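Local coordinates for general odorant-binding protein 28a (Drosophila melanogaster, PDB 6QQ4), which probably binds odorants and pheromones as a secreted carrier of the insect odorant-binding family and takes part in detecting the floral odour beta-ionone, at residues A[28-33]-A[42-47]; A[50-55]-A[71-76]; A[15-18]-A[23-26]. All blocks are in the same frame, centred on the assembly; numbering follows the deposited sequence.

Contact 1 (A[28-33]-A[42-47])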
ATOM      1  N   GLN A  28       6.923 -10.669   5.147  1.00 38.89           N
ATOM      2  CA  GLN A  28       8.279 -10.288   4.732  1.00 42.40           C
ATOM      3  C   GLN A  28       8.286  -9.667   3.336  1.00 37.33           C
ATOM      4  O   GLN A  28       8.959  -8.658   3.101  1.00 36.88           O
ATOM      5  CB  GLN A  28       9.225 -11.494   4.788  1.00 45.25           C
ATOM      6  CG  GLN A  28      10.499 -11.230   5.600  1.00 54.44           C
ATOM      7  CD  GLN A  28      11.244 -12.504   5.967  1.00 62.72           C
ATOM      8  OE1 GLN A  28      10.634 -13.541   6.240  1.00 66.53           O
ATOM      9  NE2 GLN A  28      12.572 -12.432   5.979  1.00 64.11           N
ATOM     10  N   GLU A  29       7.517 -10.242   2.416  1.00 34.68           N
ATOM     11  CA  GLU A  29       7.377  -9.634   1.095  1.00 34.72           C
ATOM     12  C   GLU A  29       6.904  -8.185   1.183  1.00 31.26           C
ATOM     13  O   GLU A  29       7.353  -7.335   0.414  1.00 33.31           O
ATOM     14  CB  GLU A  29       6.417 -10.446   0.222  1.00 34.22           C
ATOM     15  CG  GLU A  29       6.925 -11.824  -0.064  1.00 36.44           C
ATOM     16  CD  GLU A  29       6.101 -12.565  -1.101  1.00 36.52           C
ATOM     17  OE1 GLU A  29       4.904 -12.252  -1.280  1.00 38.01           O
ATOM     18  OE2 GLU A  29       6.670 -13.458  -1.749  1.00 43.07           O
ATOM     19  N   MET A  30       6.003  -7.900   2.114  1.00 35.53           N
ATOM     20  CA  MET A  30       5.513  -6.535   2.288  1.00 32.32           C
ATOM     21  C   MET A  30       6.592  -5.567   2.765  1.00 34.23           C
ATOM     22  O   MET A  30       6.744  -4.489   2.188  1.00 35.02           O
ATOM     23  CB  MET A  30       4.357  -6.491   3.280  1.00 36.45           C
ATOM     24  CG  MET A  30       2.981  -6.691   2.714  1.00 38.85           C
ATOM     25  SD  MET A  30       1.722  -6.210   3.937  1.00 52.37           S
ATOM     26  CE  MET A  30       1.893  -4.430   3.980  1.00 41.22           C
ATOM     27  N   VAL A  31       7.325  -5.932   3.827  1.00 37.19           N
ATOM     28  CA  VAL A  31       8.329  -5.023   4.393  1.00 38.53           C
ATOM     29  C   VAL A  31       9.380  -4.701   3.358  1.00 35.81           C
ATOM     30  O   VAL A  31       9.927  -3.600   3.334  1.00 39.81           O
ATOM     31  CB  VAL A  31       9.065  -5.592   5.658  1.00 44.58           C
ATOM     32  CG1 VAL A  31       8.113  -5.940   6.717  1.00 48.65           C
ATOM     33  CG2 VAL A  31       9.913  -6.802   5.338  1.00 41.51           C
ATOM     34  N   LYS A  32       9.642  -5.672   2.491  1.00 38.31           N
ATOM     35  CA  LYS A  32      10.700  -5.570   1.504  1.00 39.01           C
ATOM     36  C   LYS A  32      10.169  -4.927   0.237  1.00 34.16           C
ATOM     37  O   LYS A  32      10.903  -4.770  -0.737  1.00 38.57           O
ATOM     38  CB  LYS A  32      11.287  -6.953   1.208  1.00 37.85           C
ATOM     39  CG  LYS A  32      11.910  -7.631   2.424  1.00 45.61           C
ATOM     40  CD  LYS A  32      12.328  -9.057   2.105  1.00 47.89           C
ATOM     41  CE  LYS A  32      13.013  -9.726   3.292  1.00 56.79           C
ATOM     42  NZ  LYS A  32      13.316 -11.169   3.037  1.00 51.13           N
ATOM     43  N   LYS A  33       8.895  -4.553   0.266  1.00 31.08           N
ATOM     44  CA  LYS A  33       8.252  -3.884  -0.855  1.00 37.00           C
ATOM     45  C   LYS A  33       8.395  -4.680  -2.144  1.00 34.51           C
ATOM     46  O   LYS A  33       8.819  -4.162  -3.168  1.00 28.79           O
ATOM     47  CB  LYS A  33       8.817  -2.471  -1.023  1.00 37.44           C
ATOM     48  CG  LYS A  33       8.395  -1.525   0.113  1.00 40.23           C
ATOM     49  CD  LYS A  33       9.565  -0.697   0.605  1.00 49.31           C
ATOM     50  CE  LYS A  33       9.255  -0.019   1.929  1.00 48.68           C
ATOM     51  NZ  LYS A  33      10.460   0.666   2.477  1.00 59.54           N
ATOM     52  N   LYS A  42      -1.847 -10.802  -1.248  1.00 23.20           N
ATOM     53  CA  LYS A  42      -2.631  -9.744  -1.899  1.00 25.82           C
ATOM     54  C   LYS A  42      -3.790  -9.297  -1.005  1.00 26.75           C
ATOM     55  O   LYS A  42      -4.119  -8.095  -0.915  1.00 27.37           O
ATOM     56  CB  LYS A  42      -3.192 -10.219  -3.235  1.00 27.49           C
ATOM     57  CG  LYS A  42      -2.143 -10.580  -4.279  1.00 24.23           C
ATOM     58  CD  LYS A  42      -2.828 -10.995  -5.579  1.00 21.62           C
ATOM     59  CE  LYS A  42      -1.814 -11.428  -6.606  1.00 30.43           C
ATOM     60  NZ  LYS A  42      -2.511 -11.917  -7.844  1.00 35.91           N
ATOM     61  N   CYS A  43      -4.430 -10.267  -0.358  1.00 23.27           N
ATOM     62  CA  CYS A  43      -5.532  -9.925   0.527  1.00 25.33           C
ATOM     63  C   CYS A  43      -4.974  -9.250   1.797  1.00 26.34           C
ATOM     64  O   CYS A  43      -5.621  -8.387   2.375  1.00 26.88           O
ATOM     65  CB  CYS A  43      -6.369 -11.159   0.877  1.00 28.00           C
ATOM     66  SG  CYS A  43      -7.393 -11.796  -0.475  1.00 26.23           S
ATOM     67  N   LEU A  44      -3.779  -9.645   2.231  1.00 26.16           N
ATOM     68  CA  LEU A  44      -3.154  -8.974   3.371  1.00 27.18           C
ATOM     69  C   LEU A  44      -3.007  -7.494   3.019  1.00 29.74           C
ATOM     70  O   LEU A  44      -3.419  -6.605   3.754  1.00 27.41           O
ATOM     71  CB  LEU A  44      -1.800  -9.596   3.717  1.00 30.04           C
ATOM     72  CG  LEU A  44      -0.962  -8.904   4.802  1.00 34.45           C
ATOM     73  CD1 LEU A  44      -1.700  -8.894   6.139  1.00 29.15           C
ATOM     74  CD2 LEU A  44       0.395  -9.569   4.945  1.00 31.58           C
ATOM     75  N   ARG A  45      -2.457  -7.239   1.849  1.00 29.45           N
ATOM     76  CA  ARG A  45      -2.272  -5.876   1.393  1.00 32.09           C
ATOM     77  C   ARG A  45      -3.571  -5.093   1.275  1.00 30.95           C
ATOM     78  O   ARG A  45      -3.599  -3.910   1.615  1.00 30.12           O
ATOM     79  CB  ARG A  45      -1.521  -5.888   0.070  1.00 27.45           C
ATOM     80  CG  ARG A  45      -0.076  -6.292   0.316  1.00 33.43           C
ATOM     81  CD  ARG A  45       0.623  -6.793  -0.921  1.00 33.67           C
ATOM     82  NE  ARG A  45       1.848  -7.505  -0.563  1.00 33.41           N
ATOM     83  CZ  ARG A  45       3.010  -7.348  -1.191  1.00 37.29           C
ATOM     84  NH1 ARG A  45       3.096  -6.497  -2.218  1.00 32.25           N
ATOM     85  NH2 ARG A  45       4.075  -8.034  -0.789  1.00 26.27           N
ATOM     86  N   ALA A  46      -4.648  -5.738   0.835  1.00 27.96           N
ATOM     87  CA  ALA A  46      -5.959  -5.068   0.781  1.00 28.07           C
ATOM     88  C   ALA A  46      -6.406  -4.635   2.171  1.00 32.77           C
ATOM     89  O   ALA A  46      -6.934  -3.548   2.351  1.00 28.01           O
ATOM     90  CB  ALA A  46      -7.009  -5.977   0.164  1.00 23.56           C
ATOM     91  N   CYS A  47      -6.184  -5.511   3.141  1.00 27.91           N
ATOM     92  CA  CYS A  47      -6.603  -5.275   4.517  1.00 34.30           C
ATOM     93  C   CYS A  47      -5.840  -4.093   5.127  1.00 36.02           C
ATOM     94  O   CYS A  47      -6.410  -3.265   5.836  1.00 32.67           O
ATOM     95  CB  CYS A  47      -6.398  -6.540   5.354  1.00 29.56           C
ATOM     96  SG  CYS A  47      -6.899  -6.404   7.114  1.00 42.10           S
TER
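Met30 and Arg45 slide past each other in opposite directions between their two helices. CG of Met30 lies 3.6 Å from NE of Arg45, and the methylene CG of Arg45 is 3.9 Å from the same CG of Met30, so the aliphatic parts of both chains lie alongside. Arg45 manages its reach because its chain is extended from CG to NE, with CG anti to the carbonyl carbon (chi1 -71°). Its guanidinium alone arrives at the backbone of the opposing segment, in the last turn of helix 24-31, where CB of Glu29 meets it at the edge, in plane, 3.5 Å from NH2 of Arg45. NH2 of Arg45 is also 3.5 Å from Met30 N, but both are donors and no hydrogen bond joins them.

The contact joins helix 24-31 to helix 39-52 within the all-helical, disulfide-linked fold of the PBP/GOBP family; Cys43 and Cys47 lie on the second helix, and Cys47 is bonded to Cys16. Lys33 ends the first helix in a Schellman motif with positive phi.

The sulfur of Met30, still near CG of Arg45, also meets Leu44. SD of Met30 sits 3.7 Å from CD2 of Leu44, whose CG is placed anti to the backbone N (chi1 174°), and the two side chains cross at a slant.

Charge is handled separately from this packing. OE1 of Glu29 is 4.3 Å from NH2 of Arg45, well out of the guanidinium plane, so the opposite charges probably attract without an N-H pointing at the oxygen. The polar ends have firmer partners in the intervening connection: Arg45 NH1 bonds to the carbonyl of Gln34, and Glu29 OE2 to the hydroxyl of Ser37.

Contact 2 (A[50-55]-A[71-76])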
ATOM      1  N   LYS A  50      -7.021  -0.799   3.236  1.00 38.06           N
ATOM      2  CA  LYS A  50      -8.345  -0.436   3.714  1.00 39.94           C
ATOM      3  C   LYS A  50      -8.265   0.187   5.109  1.00 43.41           C
ATOM      4  O   LYS A  50      -9.032   1.090   5.442  1.00 43.48           O
ATOM      5  CB  LYS A  50      -9.271  -1.662   3.721  1.00 37.74           C
ATOM      6  CG  LYS A  50      -9.771  -2.016   2.334  1.00 34.63           C
ATOM      7  CD  LYS A  50     -10.796  -3.118   2.361  1.00 38.49           C
ATOM      8  CE  LYS A  50     -11.400  -3.294   0.980  1.00 37.41           C
ATOM      9  NZ  LYS A  50     -12.361  -4.422   0.969  1.00 42.46           N
ATOM     10  N   ASN A  51      -7.330  -0.284   5.923  1.00 44.08           N
ATOM     11  CA  ASN A  51      -7.144   0.313   7.238  1.00 47.54           C
ATOM     12  C   ASN A  51      -6.571   1.728   7.129  1.00 45.54           C
ATOM     13  O   ASN A  51      -6.911   2.604   7.913  1.00 51.64           O
ATOM     14  CB  ASN A  51      -6.246  -0.555   8.105  1.00 45.79           C
ATOM     15  CG  ASN A  51      -6.394  -0.240   9.578  0.05 49.90           C
ATOM     16  OD1 ASN A  51      -7.376   0.382   9.994  1.00 57.12           O
ATOM     17  ND2 ASN A  51      -5.416  -0.656  10.377  0.53 51.31           N
ATOM     18  N   ILE A  52      -5.702   1.942   6.151  1.00 47.69           N
ATOM     19  CA  ILE A  52      -5.167   3.268   5.861  1.00 47.34           C
ATOM     20  C   ILE A  52      -6.252   4.155   5.262  1.00 50.31           C
ATOM     21  O   ILE A  52      -6.294   5.358   5.503  1.00 50.53           O
ATOM     22  CB  ILE A  52      -3.969   3.190   4.881  1.00 49.35           C
ATOM     23  CG1 ILE A  52      -2.812   2.426   5.512  1.00 46.54           C
ATOM     24  CG2 ILE A  52      -3.497   4.582   4.441  1.00 52.87           C
ATOM     25  CD1 ILE A  52      -1.676   2.244   4.557  1.00 53.35           C
ATOM     26  N   GLY A  53      -7.127   3.552   4.469  1.00 45.51           N
ATOM     27  CA  GLY A  53      -8.182   4.295   3.814  1.00 44.50           C
ATOM     28  C   GLY A  53      -7.822   4.685   2.398  1.00 45.80           C
ATOM     29  O   GLY A  53      -8.641   5.284   1.695  1.00 45.66           O
ATOM     30  N   ILE A  54      -6.601   4.352   1.973  1.00 41.98           N
ATOM     31  CA  ILE A  54      -6.180   4.617   0.599  1.00 43.40           C
ATOM     32  C   ILE A  54      -6.967   3.702  -0.351  1.00 37.35           C
ATOM     33  O   ILE A  54      -7.208   4.044  -1.510  1.00 39.37           O
ATOM     34  CB  ILE A  54      -4.636   4.451   0.426  1.00 42.50           C
ATOM     35  CG1 ILE A  54      -4.189   4.775  -1.010  1.00 45.53           C
ATOM     36  CG2 ILE A  54      -4.157   3.063   0.897  1.00 41.46           C
ATOM     37  CD1 ILE A  54      -4.442   6.237  -1.460  1.00 43.42           C
ATOM     38  N   LEU A  55      -7.414   2.564   0.167  1.00 38.71           N
ATOM     39  CA  LEU A  55      -8.347   1.704  -0.558  1.00 38.59           C
ATOM     40  C   LEU A  55      -9.710   1.752   0.123  1.00 36.47           C
ATOM     41  O   LEU A  55      -9.809   1.520   1.326  1.00 37.20           O
ATOM     42  CB  LEU A  55      -7.831   0.261  -0.613  1.00 36.47           C
ATOM     43  CG  LEU A  55      -8.643  -0.708  -1.470  1.00 35.61           C
ATOM     44  CD1 LEU A  55      -8.598  -0.255  -2.889  1.00 28.30           C
ATOM     45  CD2 LEU A  55      -8.088  -2.154  -1.327  1.00 31.68           C
ATOM     46  N   LYS A  71       1.484  10.056   4.158  1.00 55.77           N
ATOM     47  CA  LYS A  71       2.455  10.021   5.253  1.00 56.87           C
ATOM     48  C   LYS A  71       2.531   8.633   5.898  1.00 58.06           C
ATOM     49  O   LYS A  71       3.479   8.339   6.627  1.00 56.91           O
ATOM     50  CB  LYS A  71       2.134  11.080   6.314  1.00 54.55           C
ATOM     51  CG  LYS A  71       1.105  10.654   7.337  1.00 56.12           C
ATOM     52  CD  LYS A  71       1.159  11.552   8.565  1.00 58.02           C
ATOM     53  CE  LYS A  71       0.359  10.954   9.715  1.00 56.83           C
ATOM     54  NZ  LYS A  71      -0.051  11.963  10.731  1.00 52.81           N
ATOM     55  N   GLN A  72       1.537   7.785   5.622  1.00 57.53           N
ATOM     56  CA  GLN A  72       1.555   6.398   6.091  1.00 55.80           C
ATOM     57  C   GLN A  72       2.508   5.551   5.255  1.00 55.51           C
ATOM     58  O   GLN A  72       2.779   4.400   5.595  1.00 53.95           O
ATOM     59  CB  GLN A  72       0.156   5.772   6.048  1.00 54.76           C
ATOM     60  CG  GLN A  72      -0.905   6.539   6.812  1.00 58.86           C
ATOM     61  CD  GLN A  72      -0.463   6.921   8.213  1.00 62.14           C
ATOM     62  OE1 GLN A  72      -0.446   8.102   8.567  1.00 59.53           O
ATOM     63  NE2 GLN A  72      -0.113   5.923   9.021  1.00 61.02           N
ATOM     64  N   TYR A  73       3.008   6.123   4.162  1.00 56.34           N
ATOM     65  CA  TYR A  73       3.943   5.429   3.282  1.00 54.52           C
ATOM     66  C   TYR A  73       5.367   6.012   3.328  1.00 55.80           C
ATOM     67  O   TYR A  73       6.353   5.279   3.231  1.00 55.12           O
ATOM     68  CB  TYR A  73       3.440   5.467   1.835  1.00 58.27           C
ATOM     69  CG  TYR A  73       2.341   4.485   1.491  1.00 55.12           C
ATOM     70  CD1 TYR A  73       2.642   3.182   1.105  1.00 52.95           C
ATOM     71  CD2 TYR A  73       1.005   4.870   1.514  1.00 54.87           C
ATOM     72  CE1 TYR A  73       1.643   2.285   0.769  1.00 51.27           C
ATOM     73  CE2 TYR A  73      -0.002   3.979   1.179  1.00 54.57           C
ATOM     74  CZ  TYR A  73       0.324   2.689   0.805  1.00 51.03           C
ATOM     75  OH  TYR A  73      -0.676   1.803   0.474  1.00 54.72           O
ATOM     76  N   THR A  74       5.473   7.329   3.461  1.00 52.57           N
ATOM     77  CA  THR A  74       6.761   8.003   3.304  1.00 52.69           C
ATOM     78  C   THR A  74       7.258   8.729   4.557  1.00 54.81           C
ATOM     79  O   THR A  74       8.424   9.132   4.630  1.00 51.91           O
ATOM     80  CB  THR A  74       6.695   9.040   2.165  1.00 55.89           C
ATOM     81  OG1 THR A  74       5.785  10.084   2.528  1.00 47.45           O
ATOM     82  CG2 THR A  74       6.226   8.388   0.870  1.00 53.06           C
ATOM     83  N   GLY A  75       6.372   8.907   5.532  1.00 55.15           N
ATOM     84  CA  GLY A  75       6.684   9.731   6.684  1.00 57.04           C
ATOM     85  C   GLY A  75       6.429  11.196   6.381  1.00 51.54           C
ATOM     86  O   GLY A  75       5.897  11.529   5.321  1.00 55.24           O
ATOM     87  N   ASN A  76       6.820  12.069   7.303  1.00 54.16           N
ATOM     88  CA  ASN A  76       6.482  13.487   7.223  1.00 52.40           C
ATOM     89  C   ASN A  76       7.348  14.330   6.280  1.00 53.83           C
ATOM     90  O   ASN A  76       6.980  15.465   5.969  1.00 51.09           O
ATOM     91  CB  ASN A  76       6.528  14.106   8.626  1.00 51.13           C
ATOM     92  CG  ASN A  76       5.200  13.997   9.361  1.00 60.80           C
ATOM     93  OD1 ASN A  76       4.426  14.952   9.404  1.00 63.12           O
ATOM     94  ND2 ASN A  76       4.928  12.830   9.936  1.00 58.53           N
TER
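Ile52 reaches two side chains of helix 66-74, one with each branch. Its CG2 methyl meets Gln72 on the aliphatic carbons, 4.0 Å from CG and 4.2 Å from CB of Gln72, the two chains passing in opposite senses. The other branch ends in CD1, 4.2 Å from CE2 of Tyr73. This division follows from chi1 of -64°, which sets CG2 anti to the backbone N while CG1 takes the place beside it; chi2 of 176° then extends the chain to CD1.

Ile54 comes to the same phenol differently. Its CG2 lies at the edge of the ring, near the ring plane, 3.7 Å from OH of Tyr73. CG1 is anti to the backbone N (chi1 -178°), which leaves CG2 between that N and the carbonyl carbon, the branch that faces the tyrosine. The hydroxyl end of the ring is thus met by Ile54 CG2 near its plane, and CE2 by Ile52 CD1 from out of the plane, obliquely.

The backbone between these isoleucines turns at Gly53, where helix 39-52 gives way to the following loop with positive phi. Its partner helix stops in a comparable manner at Gly75. The contact therefore brings together the C-terminal ends of two helices, the closest CA atoms being those of Ile52 and Gln72, 7.4 Å apart. Outside the segments, Tyr73 packs edge-to-face with Phe111 and touches Met49, and its side chain lies about 4 Å from a bound pentaethylene glycol, probably from the crystallisation liquor.

A weak hydrogen bond from Lys69 to Gly53 O also links the two helix ends. Between 50-55 and 71-76 themselves no hydrogen bond crosses, which implies that this contact is apolar packing of methyls, methylenes and a phenol.

Contact 3 (A[15-18]-A[23-26]); sequences SCMP and TDAD
Only the end of Met17 makes the close part of this contact. CE of Met17 rests against the backbone of Thr23, with Met17 CE 3.7 Å from Thr23 C and 3.8 Å from Thr23 O. A bend at chi3 (55°) closes an otherwise straight chain and brings the methyl round to this peptide.

The outer side is looser. Thr23 and Asp24 are both exposed, and their CB atoms point away from the methionine, but the carboxylate of Asp24 swings back to the methyl, its OD1 3.9 Å from Met17 CE.

The start of helix 24-31 is fixed on its buried side by Asp26. Thr23 occupies the N-cap position, and its backbone N donates to OD2 of Asp26 over 2.9 Å, nearly straight at 164°: the half of a capping box in which the side chain three residues on receives the N-cap N-H. The oxygen takes this bond on its anti side, 31° out of the carboxylate plane. The other oxygen, OD1, is bonded to the hydroxyl of Thr38.

The methionine thus links the C-terminal part of helix 2-20 to the start of helix 24-31, while helix 39-52 lies against the inner side, with Leu44 touching both Met17 and Cys16.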
ATOM      1  N   SER A  15      -1.949  -7.403  12.439  1.00 43.70           N
ATOM      2  CA  SER A  15      -3.308  -7.621  12.924  1.00 47.67           C
ATOM      3  C   SER A  15      -4.250  -8.048  11.782  1.00 47.01           C
ATOM      4  O   SER A  15      -5.311  -8.630  12.019  1.00 45.26           O
ATOM      5  CB  SER A  15      -3.835  -6.366  13.623  1.00 40.09           C
ATOM      6  OG  SER A  15      -3.764  -5.241  12.769  1.00 56.95           O
ATOM      7  N   CYS A  16      -3.845  -7.770  10.548  1.00 37.00           N
ATOM      8  CA  CYS A  16      -4.585  -8.217   9.368  1.00 41.49           C
ATOM      9  C   CYS A  16      -4.338  -9.687   8.981  1.00 38.26           C
ATOM     10  O   CYS A  16      -5.196 -10.313   8.371  1.00 37.34           O
ATOM     11  CB  CYS A  16      -4.234  -7.339   8.172  1.00 36.49           C
ATOM     12  SG  CYS A  16      -5.152  -5.836   8.024  1.00 41.23           S
ATOM     13  N   MET A  17      -3.160 -10.214   9.308  1.00 34.17           N
ATOM     14  CA  MET A  17      -2.734 -11.552   8.872  1.00 34.64           C
ATOM     15  C   MET A  17      -3.711 -12.716   9.149  1.00 39.98           C
ATOM     16  O   MET A  17      -3.950 -13.547   8.257  1.00 36.90           O
ATOM     17  CB  MET A  17      -1.374 -11.900   9.511  1.00 33.71           C
ATOM     18  CG  MET A  17      -0.161 -11.290   8.842  1.00 39.57           C
ATOM     19  SD  MET A  17       1.376 -11.701   9.708  1.00 52.20           S
ATOM     20  CE  MET A  17       1.287 -13.488   9.723  1.00 39.82           C
ATOM     21  N   PRO A  18      -4.245 -12.816  10.386  1.00 38.30           N
ATOM     22  CA  PRO A  18      -5.103 -13.976  10.657  1.00 35.51           C
ATOM     23  C   PRO A  18      -6.407 -13.968   9.871  1.00 32.71           C
ATOM     24  O   PRO A  18      -6.918 -15.023   9.535  1.00 34.01           O
ATOM     25  CB  PRO A  18      -5.390 -13.861  12.165  1.00 36.98           C
ATOM     26  CG  PRO A  18      -4.270 -13.045  12.709  1.00 34.78           C
ATOM     27  CD  PRO A  18      -3.957 -12.057  11.622  1.00 41.08           C
ATOM     28  N   THR A  23       0.846 -15.561   5.982  1.00 36.75           N
ATOM     29  CA  THR A  23       1.973 -16.127   6.717  1.00 39.57           C
ATOM     30  C   THR A  23       3.098 -15.125   6.929  1.00 40.79           C
ATOM     31  O   THR A  23       3.080 -14.022   6.366  1.00 35.12           O
ATOM     32  CB  THR A  23       2.574 -17.337   5.982  1.00 42.88           C
ATOM     33  OG1 THR A  23       3.102 -16.903   4.720  1.00 42.38           O
ATOM     34  CG2 THR A  23       1.515 -18.407   5.753  1.00 39.09           C
ATOM     35  N   ASP A  24       4.088 -15.516   7.730  1.00 40.29           N
ATOM     36  CA  ASP A  24       5.255 -14.673   7.927  1.00 38.27           C
ATOM     37  C   ASP A  24       5.962 -14.373   6.606  1.00 34.14           C
ATOM     38  O   ASP A  24       6.535 -13.304   6.455  1.00 34.31           O
ATOM     39  CB  ASP A  24       6.244 -15.313   8.898  1.00 42.69           C
ATOM     40  CG  ASP A  24       5.921 -15.008  10.352  1.00 50.74           C
ATOM     41  OD1 ASP A  24       4.729 -15.000  10.729  1.00 55.21           O
ATOM     42  OD2 ASP A  24       6.870 -14.750  11.120  1.00 64.27           O
ATOM     43  N   ALA A  25       5.929 -15.308   5.660  1.00 34.72           N
ATOM     44  CA  ALA A  25       6.567 -15.065   4.367  1.00 36.96           C
ATOM     45  C   ALA A  25       5.859 -13.910   3.660  1.00 38.63           C
ATOM     46  O   ALA A  25       6.502 -13.075   3.014  1.00 38.07           O
ATOM     47  CB  ALA A  25       6.544 -16.316   3.503  1.00 33.43           C
ATOM     48  N   ASP A  26       4.532 -13.872   3.803  1.00 29.34           N
ATOM     49  CA  ASP A  26       3.722 -12.815   3.209  1.00 37.20           C
ATOM     50  C   ASP A  26       4.045 -11.460   3.810  1.00 30.62           C
ATOM     51  O   ASP A  26       4.094 -10.447   3.105  1.00 33.43           O
ATOM     52  CB  ASP A  26       2.240 -13.104   3.390  1.00 31.29           C
ATOM     53  CG  ASP A  26       1.787 -14.300   2.616  1.00 36.20           C
ATOM     54  OD1 ASP A  26       2.293 -14.518   1.492  1.00 33.21           O
ATOM     55  OD2 ASP A  26       0.906 -15.020   3.126  1.00 39.58           O
TER

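Overall arrangement
Contacts 1 and 3 are neighbours, their centres 8 Å apart, and share helix 24-31, contact 3 at its start and contact 1 at its end; the Cys16–Cys47 disulfide ties them covalently. Contact 2 lies across the chain's centre from contact 1, 13 Å away centre to centre, yet both use helix 39-52, and CD2 of Leu55 is 4.1 Å from the carbonyl O of Ala46. Contacts 2 and 3 do not touch: their centres are 18 Å apart and their nearest atoms about 5 Å. The side chains of Arg45 and Tyr73 each approach a bound pentaethylene glycol to about 4 Å, consistent with contacts 1 and 2 bordering a pocket.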